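Local coordinates for SspB protein (Streptomyces clavuligerus, PDB 6JUF) that probably acts as a metal-dependent DNA nuclease in the SspABCD-SspE defence system, which senses phosphorothioate-modified DNA and resists phages, at residues R71-D76 against L340-K345; N37-L42 against A82-P87; H11-R16 against K125-S130. One frame throughout, in Å; residues are numbered along the deposited sequence. Where two conformers were deposited one is given.

Contact 1 (R71-D76 against L340-K345)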
loop_
_atom_site.group_PDB
_atom_site.type_symbol
_atom_site.label_atom_id
_atom_site.label_comp_id
_atom_site.label_asym_id
_atom_site.label_seq_id
_atom_site.Cartn_x
_atom_site.Cartn_y
_atom_site.Cartn_z
ATOM N N ARG B 71 19.144 8.270 -11.258
ATOM C CA ARG B 71 20.416 7.798 -11.796
ATOM C C ARG B 71 21.483 8.342 -10.853
ATOM O O ARG B 71 21.246 9.359 -10.180
ATOM C CB ARG B 71 20.668 8.318 -13.230
ATOM C CG ARG B 71 20.027 7.544 -14.398
ATOM C CD ARG B 71 21.188 6.620 -14.894
ATOM N NE ARG B 71 20.889 6.349 -16.214
ATOM C CZ ARG B 71 21.358 5.401 -16.966
ATOM N NH1 ARG B 71 22.292 4.576 -16.501
ATOM N NH2 ARG B 71 20.860 5.331 -18.194
ATOM N N GLU B 72 22.654 7.729 -10.817
ATOM C CA GLU B 72 23.720 8.214 -9.993
ATOM C C GLU B 72 24.959 8.523 -10.878
ATOM O O GLU B 72 25.219 7.872 -11.908
ATOM C CB GLU B 72 24.079 7.195 -8.872
ATOM C CG GLU B 72 22.930 6.944 -7.903
ATOM C CD GLU B 72 23.356 6.107 -6.734
ATOM O OE1 GLU B 72 24.554 5.776 -6.580
ATOM O OE2 GLU B 72 22.453 5.727 -5.972
ATOM N N HIS B 73 25.700 9.542 -10.422
ATOM C CA HIS B 73 26.927 9.971 -11.149
ATOM C C HIS B 73 27.821 10.756 -10.264
ATOM O O HIS B 73 27.334 11.340 -9.322
ATOM C CB HIS B 73 26.564 10.786 -12.389
ATOM C CG HIS B 73 27.671 10.805 -13.428
ATOM N ND1 HIS B 73 28.343 11.924 -13.707
ATOM C CD2 HIS B 73 28.308 9.782 -14.126
ATOM C CE1 HIS B 73 29.292 11.665 -14.636
ATOM N NE2 HIS B 73 29.286 10.357 -14.870
ATOM N N TYR B 74 29.124 10.841 -10.550
ATOM C CA TYR B 74 29.963 11.756 -9.755
ATOM C C TYR B 74 29.465 13.205 -9.850
ATOM O O TYR B 74 28.968 13.661 -10.908
ATOM C CB TYR B 74 31.437 11.676 -10.188
ATOM C CG TYR B 74 31.929 10.241 -10.365
ATOM C CD1 TYR B 74 32.319 9.466 -9.258
ATOM C CD2 TYR B 74 31.983 9.658 -11.635
ATOM C CE1 TYR B 74 32.781 8.162 -9.419
ATOM C CE2 TYR B 74 32.421 8.353 -11.806
ATOM C CZ TYR B 74 32.822 7.606 -10.699
ATOM O OH TYR B 74 33.271 6.299 -10.876
ATOM N N GLY B 75 29.556 13.927 -8.727
ATOM C CA GLY B 75 29.302 15.367 -8.707
ATOM C C GLY B 75 30.488 16.008 -9.409
ATOM O O GLY B 75 31.460 15.343 -9.693
ATOM N N ASP B 76 30.409 17.299 -9.689
ATOM C CA ASP B 76 31.498 18.018 -10.360
ATOM C C ASP B 76 32.645 18.306 -9.370
ATOM O O ASP B 76 33.232 19.400 -9.331
ATOM C CB ASP B 76 30.926 19.330 -10.861
ATOM C CG ASP B 76 30.031 19.980 -9.832
ATOM O OD1 ASP B 76 30.287 19.825 -8.606
ATOM O OD2 ASP B 76 29.051 20.629 -10.245
ATOM N N LEU B 340 22.096 13.054 -15.513
ATOM C CA LEU B 340 21.339 11.889 -16.098
ATOM C C LEU B 340 21.961 11.352 -17.410
ATOM O O LEU B 340 22.230 10.181 -17.487
ATOM C CB LEU B 340 19.852 12.238 -16.351
ATOM C CG LEU B 340 19.075 12.707 -15.105
ATOM C CD1 LEU B 340 17.682 13.186 -15.417
ATOM C CD2 LEU B 340 18.978 11.520 -14.150
ATOM N N ALA B 341 22.164 12.217 -18.429
ATOM C CA ALA B 341 22.734 11.794 -19.720
ATOM C C ALA B 341 24.193 11.308 -19.510
ATOM O O ALA B 341 24.654 10.399 -20.176
ATOM C CB ALA B 341 22.634 12.922 -20.758
ATOM N N GLU B 342 24.875 11.997 -18.583
ATOM C CA GLU B 342 26.263 11.680 -18.227
ATOM C C GLU B 342 26.382 10.252 -17.693
ATOM O O GLU B 342 27.269 9.487 -18.102
ATOM C CB GLU B 342 26.850 12.706 -17.245
ATOM C CG GLU B 342 27.383 13.954 -17.940
ATOM C CD GLU B 342 28.201 13.607 -19.170
ATOM O OE1 GLU B 342 29.250 12.925 -19.029
ATOM O OE2 GLU B 342 27.792 14.016 -20.287
ATOM N N ALA B 343 25.460 9.913 -16.785
ATOM C CA ALA B 343 25.322 8.540 -16.326
ATOM C C ALA B 343 24.994 7.489 -17.449
ATOM O O ALA B 343 25.612 6.400 -17.524
ATOM C CB ALA B 343 24.318 8.472 -15.149
ATOM N N GLU B 344 24.011 7.809 -18.308
ATOM C CA GLU B 344 23.731 6.964 -19.477
ATOM C C GLU B 344 24.998 6.770 -20.363
ATOM O O GLU B 344 25.325 5.654 -20.758
ATOM C CB GLU B 344 22.561 7.514 -20.269
ATOM C CG GLU B 344 21.991 6.448 -21.216
ATOM C CD GLU B 344 21.019 7.016 -22.205
ATOM O OE1 GLU B 344 21.294 8.122 -22.709
ATOM O OE2 GLU B 344 19.984 6.371 -22.475
ATOM N N LYS B 345 25.719 7.875 -20.611
ATOM C CA LYS B 345 26.920 7.838 -21.463
ATOM C C LYS B 345 28.011 6.922 -20.913
ATOM O O LYS B 345 28.657 6.149 -21.646
ATOM C CB LYS B 345 27.487 9.238 -21.688
ATOM C CG LYS B 345 26.745 10.040 -22.745
ATOM C CD LYS B 345 27.585 11.229 -23.223
ATOM C CE LYS B 345 26.830 12.051 -24.268
ATOM N NZ LYS B 345 25.521 12.554 -23.741
#

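Contact 2 (N37-L42 against A82-P87)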
loop_
_atom_site.group_PDB
_atom_site.type_symbol
_atom_site.label_atom_id
_atom_site.label_comp_id
_atom_site.label_asym_id
_atom_site.label_seq_id
_atom_site.Cartn_x
_atom_site.Cartn_y
_atom_site.Cartn_z
ATOM N N ASN B 37 18.348 18.046 -3.821
ATOM C CA ASN B 37 19.598 17.712 -3.122
ATOM C C ASN B 37 20.255 16.435 -3.657
ATOM O O ASN B 37 19.797 15.311 -3.286
ATOM C CB ASN B 37 19.295 17.498 -1.653
ATOM C CG ASN B 37 20.567 17.353 -0.794
ATOM O OD1 ASN B 37 20.457 17.116 0.406
ATOM N ND2 ASN B 37 21.741 17.511 -1.369
ATOM N N PRO B 38 21.277 16.552 -4.523
ATOM C CA PRO B 38 21.965 15.365 -5.086
ATOM C C PRO B 38 22.688 14.557 -4.006
ATOM O O PRO B 38 23.007 13.374 -4.185
ATOM C CB PRO B 38 22.960 15.947 -6.090
ATOM C CG PRO B 38 22.858 17.415 -6.026
ATOM C CD PRO B 38 21.809 17.839 -5.053
ATOM N N GLU B 39 22.902 15.216 -2.860
ATOM C CA GLU B 39 23.570 14.579 -1.711
ATOM C C GLU B 39 22.552 14.067 -0.709
ATOM O O GLU B 39 22.890 13.789 0.441
ATOM C CB GLU B 39 24.636 15.528 -1.072
ATOM C CG GLU B 39 25.666 15.970 -2.123
ATOM C CD GLU B 39 26.697 16.967 -1.633
ATOM O OE1 GLU B 39 26.710 18.135 -2.098
ATOM O OE2 GLU B 39 27.557 16.550 -0.815
ATOM N N ALA B 40 21.295 13.887 -1.132
ATOM C CA ALA B 40 20.260 13.485 -0.180
ATOM C C ALA B 40 20.537 12.180 0.605
ATOM O O ALA B 40 20.151 12.076 1.784
ATOM C CB ALA B 40 18.909 13.367 -0.894
ATOM N N PHE B 41 21.212 11.227 -0.016
ATOM C CA PHE B 41 21.527 9.950 0.653
ATOM C C PHE B 41 22.915 9.926 1.272
ATOM O O PHE B 41 23.269 8.943 1.943
ATOM C CB PHE B 41 21.398 8.770 -0.326
ATOM C CG PHE B 41 20.094 8.737 -1.052
ATOM C CD1 PHE B 41 18.931 8.373 -0.361
ATOM C CD2 PHE B 41 20.022 8.987 -2.421
ATOM C CE1 PHE B 41 17.702 8.365 -1.018
ATOM C CE2 PHE B 41 18.799 8.993 -3.082
ATOM C CZ PHE B 41 17.649 8.659 -2.379
ATOM N N LEU B 42 23.657 11.021 1.161
ATOM C CA LEU B 42 25.050 11.041 1.659
ATOM C C LEU B 42 25.204 11.991 2.821
ATOM O O LEU B 42 26.197 11.901 3.573
ATOM C CB LEU B 42 25.944 11.503 0.519
ATOM C CG LEU B 42 26.024 10.497 -0.626
ATOM C CD1 LEU B 42 26.703 11.235 -1.760
ATOM C CD2 LEU B 42 26.743 9.217 -0.267
ATOM N N ALA B 82 32.374 10.296 -4.566
ATOM C CA ALA B 82 30.935 10.209 -4.188
ATOM C C ALA B 82 29.988 10.148 -5.366
ATOM O O ALA B 82 30.077 10.963 -6.307
ATOM C CB ALA B 82 30.520 11.323 -3.217
ATOM N N MET B 83 29.126 9.129 -5.340
ATOM C CA MET B 83 28.098 8.970 -6.393
ATOM C C MET B 83 26.862 9.693 -5.903
ATOM O O MET B 83 26.241 9.306 -4.911
ATOM C CB MET B 83 27.814 7.493 -6.711
ATOM C CG MET B 83 28.980 6.830 -7.468
ATOM S SD MET B 83 28.959 7.330 -9.171
ATOM C CE MET B 83 27.668 6.310 -9.874
ATOM N N LEU B 84 26.544 10.776 -6.564
ATOM C CA LEU B 84 25.385 11.570 -6.213
ATOM C C LEU B 84 24.129 11.022 -6.964
ATOM O O LEU B 84 24.252 10.388 -8.004
ATOM C CB LEU B 84 25.590 13.051 -6.595
ATOM C CG LEU B 84 26.836 13.786 -6.031
ATOM C CD1 LEU B 84 26.601 15.280 -5.981
ATOM C CD2 LEU B 84 27.199 13.314 -4.660
ATOM N N SER B 85 22.940 11.443 -6.486
ATOM C CA SER B 85 21.635 10.946 -7.080
ATOM C C SER B 85 20.826 12.039 -7.745
ATOM O O SER B 85 20.910 13.183 -7.286
ATOM C CB SER B 85 20.770 10.276 -6.001
ATOM O OG SER B 85 21.427 9.100 -5.561
ATOM N N TYR B 86 20.167 11.729 -8.850
ATOM C CA TYR B 86 19.441 12.723 -9.663
ATOM C C TYR B 86 18.141 12.026 -10.053
ATOM O O TYR B 86 18.189 10.904 -10.509
ATOM C CB TYR B 86 20.267 13.162 -10.859
ATOM C CG TYR B 86 21.619 13.695 -10.441
ATOM C CD1 TYR B 86 21.754 15.059 -10.157
ATOM C CD2 TYR B 86 22.749 12.859 -10.365
ATOM C CE1 TYR B 86 22.999 15.566 -9.745
ATOM C CE2 TYR B 86 23.970 13.340 -9.941
ATOM C CZ TYR B 86 24.089 14.698 -9.676
ATOM O OH TYR B 86 25.283 15.220 -9.302
ATOM N N PRO B 87 17.007 12.728 -9.888
ATOM C CA PRO B 87 15.721 12.188 -10.301
ATOM C C PRO B 87 15.579 12.059 -11.844
ATOM O O PRO B 87 15.980 12.962 -12.581
ATOM C CB PRO B 87 14.696 13.230 -9.752
ATOM C CG PRO B 87 15.435 14.549 -9.839
ATOM C CD PRO B 87 16.897 14.177 -9.525
#

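Contact 3 (H11-R16 against K125-S130)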
loop_
_atom_site.group_PDB
_atom_site.type_symbol
_atom_site.label_atom_id
_atom_site.label_comp_id
_atom_site.label_asym_id
_atom_site.label_seq_id
_atom_site.Cartn_x
_atom_site.Cartn_y
_atom_site.Cartn_z
ATOM N N HIS B 11 23.318 -5.236 -13.839
ATOM C CA HIS B 11 24.522 -4.935 -13.080
ATOM C C HIS B 11 24.693 -5.941 -11.963
ATOM O O HIS B 11 23.709 -6.573 -11.490
ATOM C CB HIS B 11 24.319 -3.588 -12.395
ATOM C CG HIS B 11 24.217 -2.428 -13.342
ATOM N ND1 HIS B 11 25.198 -2.088 -14.200
ATOM C CD2 HIS B 11 23.186 -1.538 -13.550
ATOM C CE1 HIS B 11 24.815 -0.993 -14.895
ATOM N NE2 HIS B 11 23.589 -0.656 -14.491
ATOM N N SER B 12 25.917 -6.091 -11.479
ATOM C CA SER B 12 26.228 -6.998 -10.368
ATOM C C SER B 12 25.875 -6.281 -9.049
ATOM O O SER B 12 26.678 -5.608 -8.423
ATOM C CB SER B 12 27.712 -7.397 -10.397
ATOM O OG SER B 12 27.918 -8.291 -9.338
ATOM N N SER B 13 24.611 -6.336 -8.687
ATOM C CA SER B 13 24.127 -5.724 -7.485
ATOM C C SER B 13 23.280 -6.742 -6.734
ATOM O O SER B 13 22.221 -7.150 -7.227
ATOM C CB SER B 13 23.301 -4.462 -7.830
ATOM O OG SER B 13 22.796 -3.848 -6.643
ATOM N N PHE B 14 23.727 -7.131 -5.529
ATOM C CA PHE B 14 23.034 -8.152 -4.713
ATOM C C PHE B 14 22.921 -7.695 -3.254
ATOM O O PHE B 14 23.902 -7.201 -2.668
ATOM C CB PHE B 14 23.813 -9.497 -4.769
ATOM C CG PHE B 14 23.912 -10.044 -6.168
ATOM C CD1 PHE B 14 22.917 -10.919 -6.667
ATOM C CD2 PHE B 14 24.956 -9.637 -7.009
ATOM C CE1 PHE B 14 22.991 -11.346 -7.991
ATOM C CE2 PHE B 14 25.024 -10.114 -8.306
ATOM C CZ PHE B 14 24.054 -10.948 -8.787
ATOM N N ALA B 15 21.706 -7.820 -2.718
ATOM C CA ALA B 15 21.395 -7.653 -1.280
ATOM C C ALA B 15 21.654 -6.236 -0.779
ATOM O O ALA B 15 21.770 -6.041 0.408
ATOM C CB ALA B 15 22.150 -8.685 -0.436
ATOM N N ARG B 16 21.766 -5.245 -1.661
ATOM C CA ARG B 16 22.013 -3.859 -1.165
ATOM C C ARG B 16 20.763 -3.279 -0.483
ATOM O O ARG B 16 20.856 -2.237 0.210
ATOM C CB ARG B 16 22.389 -2.950 -2.339
ATOM C CG ARG B 16 23.568 -3.445 -3.157
ATOM C CD ARG B 16 24.854 -2.817 -2.771
ATOM N NE ARG B 16 25.960 -3.244 -3.658
ATOM C CZ ARG B 16 26.842 -2.394 -4.191
ATOM N NH1 ARG B 16 26.760 -1.056 -3.946
ATOM N NH2 ARG B 16 27.825 -2.842 -4.975
ATOM N N LYS B 125 20.911 -0.761 -17.669
ATOM C CA LYS B 125 20.720 -2.161 -17.289
ATOM C C LYS B 125 19.916 -2.221 -15.979
ATOM O O LYS B 125 19.746 -1.214 -15.262
ATOM C CB LYS B 125 22.088 -2.836 -17.087
ATOM C CG LYS B 125 22.813 -3.224 -18.345
ATOM C CD LYS B 125 24.207 -3.758 -17.971
ATOM C CE LYS B 125 24.781 -4.509 -19.165
ATOM N NZ LYS B 125 26.078 -5.153 -18.815
ATOM N N SER B 126 19.441 -3.399 -15.615
ATOM C CA SER B 126 18.715 -3.599 -14.347
ATOM C C SER B 126 19.683 -3.656 -13.150
ATOM O O SER B 126 20.784 -4.170 -13.239
ATOM C CB SER B 126 17.954 -4.909 -14.446
ATOM O OG SER B 126 17.249 -5.198 -13.219
ATOM N N TRP B 127 19.206 -3.109 -12.041
ATOM C CA TRP B 127 19.867 -3.175 -10.724
ATOM C C TRP B 127 19.438 -4.353 -9.942
ATOM O O TRP B 127 19.862 -4.476 -8.791
ATOM C CB TRP B 127 19.636 -1.880 -9.912
ATOM C CG TRP B 127 20.282 -0.710 -10.561
ATOM C CD1 TRP B 127 19.692 0.289 -11.377
ATOM C CD2 TRP B 127 21.704 -0.417 -10.561
ATOM N NE1 TRP B 127 20.661 1.134 -11.862
ATOM C CE2 TRP B 127 21.884 0.755 -11.404
ATOM C CE3 TRP B 127 22.828 -1.036 -10.005
ATOM C CZ2 TRP B 127 23.110 1.293 -11.631
ATOM C CZ3 TRP B 127 24.066 -0.463 -10.249
ATOM C CH2 TRP B 127 24.198 0.664 -11.046
ATOM N N ALA B 128 18.615 -5.231 -10.492
ATOM C CA ALA B 128 18.088 -6.363 -9.703
ATOM C C ALA B 128 18.320 -7.721 -10.349
ATOM O O ALA B 128 17.359 -8.368 -10.803
ATOM C CB ALA B 128 16.590 -6.133 -9.365
ATOM N N PRO B 129 19.593 -8.143 -10.451
ATOM C CA PRO B 129 19.842 -9.410 -11.198
ATOM C C PRO B 129 19.051 -10.598 -10.682
ATOM O O PRO B 129 18.645 -11.459 -11.458
ATOM C CB PRO B 129 21.367 -9.597 -11.072
ATOM C CG PRO B 129 21.801 -8.624 -9.944
ATOM C CD PRO B 129 20.850 -7.442 -10.082
ATOM N N SER B 130 18.890 -10.687 -9.368
ATOM C CA SER B 130 18.163 -11.839 -8.774
ATOM C C SER B 130 16.728 -11.878 -9.238
ATOM O O SER B 130 16.175 -12.959 -9.542
ATOM C CB SER B 130 18.264 -11.892 -7.249
ATOM O OG SER B 130 19.585 -12.245 -6.884
HETATM O O HOH W 1 21.281 1.187 -15.232
HETATM O O HOH W 2 19.853 -8.701 -7.038
#

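Contact 1 (R71-D76 against L340-K345)
The H73 imidazole lies with one face against helix 339-350, where E342 CB sits 4.0 Å from the ring centroid and 21° off the ring normal, a CH-pi contact; the backbone N of A343 is over the same face. Over the opposite face, toward its rim, stands CD2 of the next residue, Y74. The second flat group, the guanidinium of R71, also turns a face to the helix and rests on E344 CA and the backbone carbonyl of A343. Both groups belong to strand 70-74 of a two-stranded antiparallel hairpin with strand 83-87, and the C-terminal helix is laid across this strand almost at right angles, the axes of the short segments 86° apart with a closest approach of 7.5 Å.

A343 is the small residue that lets the two backbones come near. Its CB points into the strand, 3.4 Å from E72 O and 3.6 Å from R71 CD, between the two flat groups. H73 reaches the helix because its CG is anti to the backbone N (chi1 -158°), which lays the ring alongside E342 and A343. L340 CD2 packs on R71 CB from the other end of the patch.

E72 points to the far side of the strand, where R65 and R61 of helix 57-66 hold its carboxylate by salt bridges. R71 has its main polar partner in the carbonyl of G123, donating to it through NH2. The E344 carboxylate is a nearby opposite charge, beyond salt-bridge distance. R71 NH2 lies instead on the aliphatic part of E344, 3.4 Å from E344 CG against 4.5 Å from E344 OE2.

Contact 2 (N37-L42 against A82-P87)
P38 and S85 meet backbone to backbone at the tight part of this contact, where a type I beta turn, N37 to A40, in the loop after helix 24-34 abuts strand 83-87 of the hairpin. S85 N donates to P38 O over 3.0 Å with a nearly straight N-H...O angle of 176°. The neighbouring S85 O receives P38 CA in a CA-H...O contact of 3.3 Å, so proline and serine are joined in both directions.

P38 CB fills the step between L84 CD1 and Y86 CE1, 3.7 Å from each, and the tyrosine ring is met obliquely. On the buried flank the S85 side chain lies at the edge of the F41 ring, with OG 3.4 Å from CD2 and near the ring plane. With its CG beside the backbone N (chi1 -52°), F41 sends the ring to S85 and packs it against M60 and R61 of helix 57-66 and A30 of helix 24-34.

Toward solvent the contact is mainly aliphatic and partly looser. L42, an exposed residue, crosses L84 at about a right angle, its CD1 touching L84 CD2 at 3.6 Å and lying also against M83 O, while A82 CB stands farther off, 4.1 Å from the same CD1. E39 runs side by side with L84, and its CG reaches CD2 at 4.0 Å; the glutamate thus contributes its methylene to this rim.

One backbone hydrogen bond crosses, with apolar packing by P38 and L42 and the S85 side chain at the F41 ring edge. With no charge pair across the contact, attachment of the loop to the hairpin appears to rest on shape and on the S85 N-H, satisfied by P38 O.

Contact 3 (H11-R16 against K125-S130)
This is a buried aromatic and proline contact between the loop after helix 5-9 and the start of helix 129-137 with the loop leading into it. At its centre the H11 imidazole is sandwiched. One face stacks on the six-membered ring of W127, centroids 3.9 Å apart and planes inclined by 29°, with H11 CD2 over the middle of the indole. K125 CB covers the opposite face, 3.9 Å from the imidazole centroid, as a CH-pi contact.

H11 is also gripped through its backbone: H11 N donates to S126 O at 2.8 Å. Water 1, in plane at the edge of the imidazole, joins NE2 to K125 O, to which it donates; the same NE2 has a weak hydrogen bond with E347.

P129 forms the second half. Its CG presses on the face of the F14 ring, 3.4 Å from CZ, and also lies 3.1 Å from S13 O. With CG anti to the carbonyl carbon (chi1 -61°), F14 brings its ring over the proline and its edge to S130 OG. Water 2 links the loop to the first turn of the helix, donating to S13 O and accepting from S130 N. Before the helix, S126 OG takes the A128 N-H in an ST turn and is also hydrogen-bonded to L117 O.

Helix 57-66 flanks one side, with Y62 OH hydrogen-bonded to W127 O and R65 in a cation-pi contact with the indole, while F14 enters among helices 145-159 and 166-180, where D172 holds S130 OG.

How the contacts relate
Contacts 1 and 2 hold the same hairpin, the helix 339-350 laid on strand 70-74 and the 37-42 turn on strand 83-87; the strands join them through the R71-Y86 and H73-L84 backbone pairs. Both are partly buried, about 19 and 20 Å from the chain centre to their own centres. Contact 3 is buried, its centre about 11 Å from that point, and touches neither. Chemistry follows place: flat polar groups rest on a helix in contact 1, a backbone bond and aliphatic groups work in contact 2, and stacked rings with two bridging waters fill contact 3. Helix 57-66 adjoins all three, and E347 of helix 339-350 bonds K125 and, weakly, H11.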